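Local structure of manganese lipoxygenase (Gaeumannomyces graminis, 5FX8) at residues Asp132-Leu137 with Arg527-Gln532; Gly140-Ser145 with Leu535-Asn540. The protein oxygenates linoleic and alpha-linolenic acids at a manganese centre, giving 11S- and 13R-hydroperoxy fatty acids. One frame throughout, in Å; residues are numbered along the deposited sequence.

Contact 1: residues Asp132-Leu137 with Arg527-Gln532; sequences DDFALL and RQAVEQ. With NAG (2-acetamido-2-deoxy-beta-D-glucopyranose), chain K.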
loop_
_atom_site.group_PDB
_atom_site.type_symbol
_atom_site.label_atom_id
_atom_site.label_comp_id
_atom_site.label_asym_id
_atom_site.label_seq_id
_atom_site.Cartn_x
_atom_site.Cartn_y
_atom_site.Cartn_z
ATOM N N ASP A 132 2.036 -28.536 -0.342
ATOM C CA ASP A 132 3.305 -27.981 0.112
ATOM C C ASP A 132 4.046 -27.290 -1.019
ATOM O O ASP A 132 4.862 -26.402 -0.762
ATOM C CB ASP A 132 4.182 -29.077 0.719
ATOM C CG ASP A 132 3.419 -30.065 1.516
ATOM O OD1 ASP A 132 3.078 -29.755 2.623
ATOM O OD2 ASP A 132 3.150 -31.152 1.033
ATOM N N ASP A 133 3.787 -27.678 -2.271
ATOM C CA ASP A 133 4.440 -27.027 -3.402
ATOM C C ASP A 133 4.003 -25.584 -3.561
ATOM O O ASP A 133 4.647 -24.835 -4.298
ATOM C CB ASP A 133 4.170 -27.785 -4.703
ATOM C CG ASP A 133 4.596 -29.233 -4.631
ATOM O OD1 ASP A 133 5.588 -29.500 -3.925
ATOM O OD2 ASP A 133 3.931 -30.100 -5.254
ATOM N N PHE A 134 2.930 -25.175 -2.891
ATOM C CA PHE A 134 2.571 -23.770 -2.887
ATOM C C PHE A 134 3.665 -22.906 -2.299
ATOM O O PHE A 134 3.696 -21.710 -2.570
ATOM C CB PHE A 134 1.279 -23.553 -2.124
ATOM C CG PHE A 134 0.062 -23.628 -2.970
ATOM C CD1 PHE A 134 -0.400 -22.511 -3.644
ATOM C CD2 PHE A 134 -0.628 -24.807 -3.103
ATOM C CE1 PHE A 134 -1.530 -22.576 -4.436
ATOM C CE2 PHE A 134 -1.763 -24.874 -3.894
ATOM C CZ PHE A 134 -2.212 -23.757 -4.556
ATOM N N ALA A 135 4.576 -23.477 -1.522
ATOM C CA ALA A 135 5.683 -22.681 -1.021
ATOM C C ALA A 135 6.622 -22.257 -2.137
ATOM O O ALA A 135 7.329 -21.262 -1.993
ATOM C CB ALA A 135 6.447 -23.452 0.049
ATOM N N LEU A 136 6.661 -23.001 -3.245
ATOM C CA LEU A 136 7.442 -22.587 -4.402
ATOM C C LEU A 136 6.995 -21.237 -4.917
ATOM O O LEU A 136 7.778 -20.525 -5.539
ATOM C CB LEU A 136 7.318 -23.620 -5.517
ATOM C CG LEU A 136 7.679 -25.050 -5.163
ATOM C CD1 LEU A 136 7.086 -25.953 -6.193
ATOM C CD2 LEU A 136 9.167 -25.185 -5.136
ATOM N N LEU A 137 5.754 -20.875 -4.667
ATOM C CA LEU A 137 5.267 -19.562 -5.019
ATOM C C LEU A 137 6.039 -18.437 -4.331
ATOM O O LEU A 137 6.099 -17.326 -4.862
ATOM C CB LEU A 137 3.805 -19.539 -4.652
ATOM C CG LEU A 137 2.826 -18.583 -5.259
ATOM C CD1 LEU A 137 2.893 -18.671 -6.730
ATOM C CD2 LEU A 137 1.493 -19.046 -4.739
ATOM N N ARG A 527 -0.669 -20.809 -12.683
ATOM C CA ARG A 527 -0.764 -19.497 -13.304
ATOM C C ARG A 527 -1.664 -18.575 -12.491
ATOM O O ARG A 527 -1.363 -17.389 -12.300
ATOM C CB ARG A 527 -1.286 -19.659 -14.727
ATOM C CG ARG A 527 -1.710 -18.382 -15.369
ATOM C CD ARG A 527 -0.754 -17.990 -16.428
ATOM N NE ARG A 527 -0.823 -18.934 -17.529
ATOM C CZ ARG A 527 -0.137 -18.817 -18.657
ATOM N NH1 ARG A 527 0.678 -17.787 -18.838
ATOM N NH2 ARG A 527 -0.272 -19.730 -19.604
ATOM N N GLN A 528 -2.772 -19.116 -11.999
ATOM C CA GLN A 528 -3.712 -18.316 -11.248
ATOM C C GLN A 528 -3.120 -17.893 -9.915
ATOM O O GLN A 528 -3.352 -16.769 -9.462
ATOM C CB GLN A 528 -5.004 -19.105 -11.065
ATOM C CG GLN A 528 -5.613 -19.521 -12.369
ATOM C CD GLN A 528 -6.717 -20.532 -12.245
ATOM O OE1 GLN A 528 -6.661 -21.452 -11.434
ATOM N NE2 GLN A 528 -7.736 -20.372 -13.065
ATOM N N ALA A 529 -2.336 -18.781 -9.293
ATOM C CA ALA A 529 -1.684 -18.496 -8.026
ATOM C C ALA A 529 -0.621 -17.425 -8.184
ATOM O O ALA A 529 -0.515 -16.512 -7.354
ATOM C CB ALA A 529 -1.062 -19.768 -7.471
ATOM N N VAL A 530 0.185 -17.530 -9.237
ATOM C CA VAL A 530 1.146 -16.475 -9.527
ATOM C C VAL A 530 0.424 -15.170 -9.793
ATOM O O VAL A 530 0.928 -14.091 -9.474
ATOM C CB VAL A 530 2.048 -16.885 -10.706
ATOM C CG1 VAL A 530 2.971 -15.786 -11.082
ATOM C CG2 VAL A 530 2.859 -18.067 -10.314
ATOM N N GLU A 531 -0.771 -15.242 -10.357
ATOM C CA GLU A 531 -1.468 -14.020 -10.712
ATOM C C GLU A 531 -2.077 -13.368 -9.481
ATOM O O GLU A 531 -2.174 -12.134 -9.402
ATOM C CB GLU A 531 -2.524 -14.332 -11.769
ATOM C CG GLU A 531 -2.502 -13.428 -12.985
ATOM C CD GLU A 531 -1.117 -13.255 -13.593
ATOM O OE1 GLU A 531 -0.707 -14.126 -14.391
ATOM O OE2 GLU A 531 -0.450 -12.233 -13.289
ATOM N N GLN A 532 -2.482 -14.185 -8.507
ATOM C CA GLN A 532 -2.926 -13.637 -7.238
ATOM C C GLN A 532 -1.758 -12.987 -6.514
ATOM O O GLN A 532 -1.813 -11.802 -6.160
ATOM C CB GLN A 532 -3.588 -14.723 -6.397
ATOM C CG GLN A 532 -3.583 -14.398 -4.914
ATOM C CD GLN A 532 -4.579 -15.172 -4.065
ATOM O OE1 GLN A 532 -5.474 -15.855 -4.557
ATOM N NE2 GLN A 532 -4.415 -15.062 -2.769
HETATM C C1 NAG K . 4.467 -11.641 -17.146
HETATM C C2 NAG K . 3.185 -12.039 -16.465
HETATM C C3 NAG K . 1.993 -11.627 -17.312
HETATM C C4 NAG K . 2.064 -10.140 -17.599
HETATM C C5 NAG K . 3.388 -9.842 -18.264
HETATM C C6 NAG K . 3.608 -8.380 -18.510
HETATM C C7 NAG K . 2.762 -14.032 -15.103
HETATM C C8 NAG K . 2.871 -15.516 -15.034
HETATM N N2 NAG K . 3.186 -13.468 -16.231
HETATM O O3 NAG K . 0.791 -11.873 -16.605
HETATM O O4 NAG K . 0.985 -9.749 -18.433
HETATM O O5 NAG K . 4.454 -10.269 -17.411
HETATM O O6 NAG K . 4.908 -8.200 -19.047
HETATM O O7 NAG K . 2.294 -13.379 -14.193
#
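Leu137 reaches helix 526-539 because its first torsion, chi1 -158°, sets CG opposite the backbone N, and its second spreads the two methyl groups so that each meets a different residue. CD1 packs on Val530 CG2 at 3.6 Å, while CD2 lies 3.8 Å from Ala529 CB. Val530 answers with a chi1 of 176° that divides its own branches: CG2 stands beside its backbone N and faces the leucine, and CG1 lies beside the carbonyl carbon, 4.0 Å from the acetyl methyl C8 of the N-acetylglucosamine. The side chains of Leu137 and Val530 meet at a slant. A second, lighter touch comes from Phe134, whose CB points neither at the helix nor from it but whose ring end comes nearer, CE1 lying 4.2 Å from Ala529 CB.

The contact lies well away from the manganese site, in the mostly helical lipoxygenase fold, where the loop between helices 86-124 and 161-166 is laid against helix 526-539. Here that loop winds into a 3-10 turn, and three residues per turn put Phe134 and Leu137 on the same side of it, Leu137 directed at the helix and Phe134 reaching it with its ring. Alanine suits position 529, since its single methyl leaves Leu137 room to approach the helix backbone and gives the Phe134 ring a surface to touch. The beta-branched Val530, compact and apolar, packs on Leu137 and also on Ala115 and Phe119 of helix 86-124. Leu137 itself rests on Ile122 of that helix, and the Phe134 ring stacks with Phe128. No hydrogen bond joins the two segments, so the join probably rests on apolar packing. The sugar lies beside Val530 and Glu531; Tyr112 OH of the second subunit is hydrogen-bonded to it.

Contact 2: residues Gly140-Ser145 with Leu535-Asn540; sequences GHWKES and LLARFN. With NAG (2-acetamido-2-deoxy-beta-D-glucopyranose), chain N.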
loop_
_atom_site.group_PDB
_atom_site.type_symbol
_atom_site.label_atom_id
_atom_site.label_comp_id
_atom_site.label_asym_id
_atom_site.label_seq_id
_atom_site.Cartn_x
_atom_site.Cartn_y
_atom_site.Cartn_z
ATOM N N GLY A 140 12.276 -17.537 -2.188
ATOM C CA GLY A 140 13.283 -16.994 -3.065
ATOM C C GLY A 140 12.773 -16.001 -4.072
ATOM O O GLY A 140 13.560 -15.504 -4.878
ATOM N N HIS A 141 11.490 -15.690 -4.056
ATOM C CA HIS A 141 10.903 -14.840 -5.064
ATOM C C HIS A 141 10.377 -13.573 -4.425
ATOM O O HIS A 141 10.317 -13.440 -3.199
ATOM C CB HIS A 141 9.780 -15.559 -5.811
ATOM C CG HIS A 141 10.243 -16.736 -6.608
ATOM N ND1 HIS A 141 10.975 -16.608 -7.766
ATOM C CD2 HIS A 141 10.080 -18.063 -6.413
ATOM C CE1 HIS A 141 11.245 -17.805 -8.247
ATOM N NE2 HIS A 141 10.711 -18.706 -7.446
ATOM N N TRP A 142 10.007 -12.639 -5.296
ATOM C CA TRP A 142 9.399 -11.383 -4.890
ATOM C C TRP A 142 10.320 -10.568 -3.999
ATOM O O TRP A 142 9.858 -9.794 -3.170
ATOM C CB TRP A 142 8.074 -11.622 -4.185
ATOM C CG TRP A 142 7.220 -12.612 -4.847
ATOM C CD1 TRP A 142 7.039 -13.902 -4.485
ATOM C CD2 TRP A 142 6.387 -12.389 -5.977
ATOM N NE1 TRP A 142 6.145 -14.515 -5.330
ATOM C CE2 TRP A 142 5.730 -13.602 -6.257
ATOM C CE3 TRP A 142 6.135 -11.284 -6.788
ATOM C CZ2 TRP A 142 4.852 -13.740 -7.311
ATOM C CZ3 TRP A 142 5.260 -11.425 -7.829
ATOM C CH2 TRP A 142 4.627 -12.642 -8.083
ATOM N N LYS A 143 11.628 -10.736 -4.178
ATOM C CA LYS A 143 12.605 -10.028 -3.366
ATOM C C LYS A 143 12.577 -8.526 -3.585
ATOM O O LYS A 143 12.959 -7.778 -2.682
ATOM C CB LYS A 143 13.997 -10.542 -3.660
ATOM C CG LYS A 143 14.295 -11.841 -2.999
ATOM C CD LYS A 143 15.520 -12.469 -3.637
ATOM C CE LYS A 143 16.274 -13.371 -2.672
ATOM N NZ LYS A 143 17.448 -13.970 -3.374
ATOM N N GLU A 144 12.192 -8.059 -4.769
ATOM C CA GLU A 144 12.137 -6.620 -4.983
ATOM C C GLU A 144 10.737 -6.054 -4.762
ATOM O O GLU A 144 10.596 -4.946 -4.241
ATOM C CB GLU A 144 12.637 -6.276 -6.384
ATOM C CG GLU A 144 14.123 -6.540 -6.640
ATOM C CD GLU A 144 14.477 -6.558 -8.137
ATOM O OE1 GLU A 144 14.061 -7.492 -8.862
ATOM O OE2 GLU A 144 15.172 -5.635 -8.600
ATOM N N SER A 145 9.706 -6.805 -5.129
ATOM C CA SER A 145 8.325 -6.390 -4.931
ATOM C C SER A 145 7.948 -6.387 -3.469
ATOM O O SER A 145 7.197 -5.521 -3.017
ATOM C CB SER A 145 7.394 -7.337 -5.674
ATOM O OG SER A 145 7.654 -7.276 -7.050
ATOM N N LEU A 535 -0.928 -9.626 -8.260
ATOM C CA LEU A 535 -1.829 -8.514 -7.958
ATOM C C LEU A 535 -1.619 -7.976 -6.534
ATOM O O LEU A 535 -1.536 -6.757 -6.308
ATOM C CB LEU A 535 -3.265 -8.976 -8.163
ATOM C CG LEU A 535 -4.334 -7.970 -7.775
ATOM C CD1 LEU A 535 -4.317 -6.734 -8.669
ATOM C CD2 LEU A 535 -5.655 -8.650 -7.821
ATOM N N LEU A 536 -1.525 -8.871 -5.553
ATOM C CA LEU A 536 -1.340 -8.397 -4.188
ATOM C C LEU A 536 0.037 -7.748 -4.025
ATOM O O LEU A 536 0.179 -6.723 -3.343
ATOM C CB LEU A 536 -1.569 -9.546 -3.203
ATOM C CG LEU A 536 -2.879 -10.318 -3.405
ATOM C CD1 LEU A 536 -3.127 -11.394 -2.377
ATOM C CD2 LEU A 536 -3.982 -9.337 -3.418
ATOM N N ALA A 537 1.051 -8.284 -4.700
ATOM C CA ALA A 537 2.329 -7.595 -4.715
ATOM C C ALA A 537 2.201 -6.220 -5.352
ATOM O O ALA A 537 2.921 -5.301 -4.980
ATOM C CB ALA A 537 3.383 -8.424 -5.447
ATOM N N ARG A 538 1.293 -6.055 -6.305
ATOM C CA ARG A 538 1.095 -4.736 -6.872
ATOM C C ARG A 538 0.354 -3.788 -5.936
ATOM O O ARG A 538 0.372 -2.575 -6.173
ATOM C CB ARG A 538 0.362 -4.854 -8.203
ATOM C CG ARG A 538 1.290 -4.786 -9.413
ATOM C CD ARG A 538 0.529 -5.145 -10.657
ATOM N NE ARG A 538 0.356 -6.576 -10.809
ATOM C CZ ARG A 538 -0.749 -7.118 -11.274
ATOM N NH1 ARG A 538 -1.757 -6.335 -11.601
ATOM N NH2 ARG A 538 -0.848 -8.421 -11.407
ATOM N N PHE A 539 -0.296 -4.300 -4.881
ATOM C CA PHE A 539 -0.818 -3.387 -3.856
ATOM C C PHE A 539 0.265 -2.867 -2.908
ATOM O O PHE A 539 0.022 -1.913 -2.168
ATOM C CB PHE A 539 -1.908 -4.061 -3.038
ATOM C CG PHE A 539 -3.153 -4.395 -3.809
ATOM C CD1 PHE A 539 -3.397 -3.853 -5.043
ATOM C CD2 PHE A 539 -4.094 -5.258 -3.275
ATOM C CE1 PHE A 539 -4.538 -4.166 -5.716
ATOM C CE2 PHE A 539 -5.239 -5.559 -3.949
ATOM C CZ PHE A 539 -5.456 -5.008 -5.167
ATOM N N ASN A 540 1.443 -3.463 -2.911
ATOM C CA ASN A 540 2.547 -3.077 -2.050
ATOM C C ASN A 540 3.390 -2.008 -2.744
ATOM O O ASN A 540 3.295 -1.801 -3.954
ATOM C CB ASN A 540 3.391 -4.301 -1.703
ATOM C CG ASN A 540 4.302 -4.078 -0.523
ATOM O OD1 ASN A 540 3.915 -3.489 0.472
ATOM N ND2 ASN A 540 5.526 -4.534 -0.639
HETATM C C1 NAG N . 16.804 -7.364 -13.175
HETATM C C2 NAG N . 17.647 -7.377 -11.882
HETATM C C3 NAG N . 17.313 -6.171 -11.001
HETATM C C4 NAG N . 17.420 -4.878 -11.798
HETATM C C5 NAG N . 16.491 -4.969 -13.001
HETATM C C6 NAG N . 16.550 -3.775 -13.920
HETATM C C7 NAG N . 18.379 -9.595 -11.064
HETATM C C8 NAG N . 18.000 -10.790 -10.241
HETATM N N2 NAG N . 17.463 -8.618 -11.139
HETATM O O3 NAG N . 18.228 -6.143 -9.914
HETATM O O4 NAG N . 17.096 -3.751 -10.993
HETATM O O5 NAG N . 16.889 -6.086 -13.801
HETATM O O6 NAG N . 16.211 -4.182 -15.241
HETATM O O7 NAG N . 19.459 -9.524 -11.637
#
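Trp142 and Ser145 converge on the one methyl group of Ala537. The indole comes in obliquely with the six-membered part of its ring, CE3 lying 4.2 Å from Ala537 CB. Its pyrrole part is turned back toward its own loop, where NE1 is hydrogen-bonded to Leu137 O, a bond that fixes how the ring is rotated. Ser145 adds its CB, also 4.2 Å from Ala537 CB, where its small side chain lets the backbones draw near, the CA atoms of Ser145 and Ala537 being 6.1 Å apart. Alanine suits position 537, its methyl fitting the angle between indole and serine.

Beside this apolar meeting, Asn540 supplies the polar one. With CG trans to its backbone N (chi1 -163°), the amide extends to the loop, and ND2 donates to Ser145 O over 3.1 Å. The bond is moderately straight (154°) and lies in the carbonyl plane and close to the plane of the amide. Gln107 NE2 of helix 86-124 gives Ser145 O a second donor and also bonds Ala537 O, bridging the two segments. The Asn540 side chain is about 7 Å from that of Val618, so the join belongs to the surroundings of the lipoxygenase metal site, where the C-terminal residue ligates manganese.

Following the chain from its N terminus, helix 86-124 leads into the loop that holds 132-137 and then 140-145; nearly 390 residues later, helix 526-539 brings 527-532 and then 535-540. Each contact therefore closes a very long loop, and because the segments alternate along the chain the two closures cross, neither enclosing the other. The loop and the helix run side by side in the same direction, with the contact centres 13 Å apart. Trp142 of contact 2 touches both segments of contact 1: besides its bond to Leu137, its CH2 packs 4.2 Å from Val530 O. Contact 1 joins the loop to the helix near the subunit boundary, and contact 2 continues that join toward the manganese.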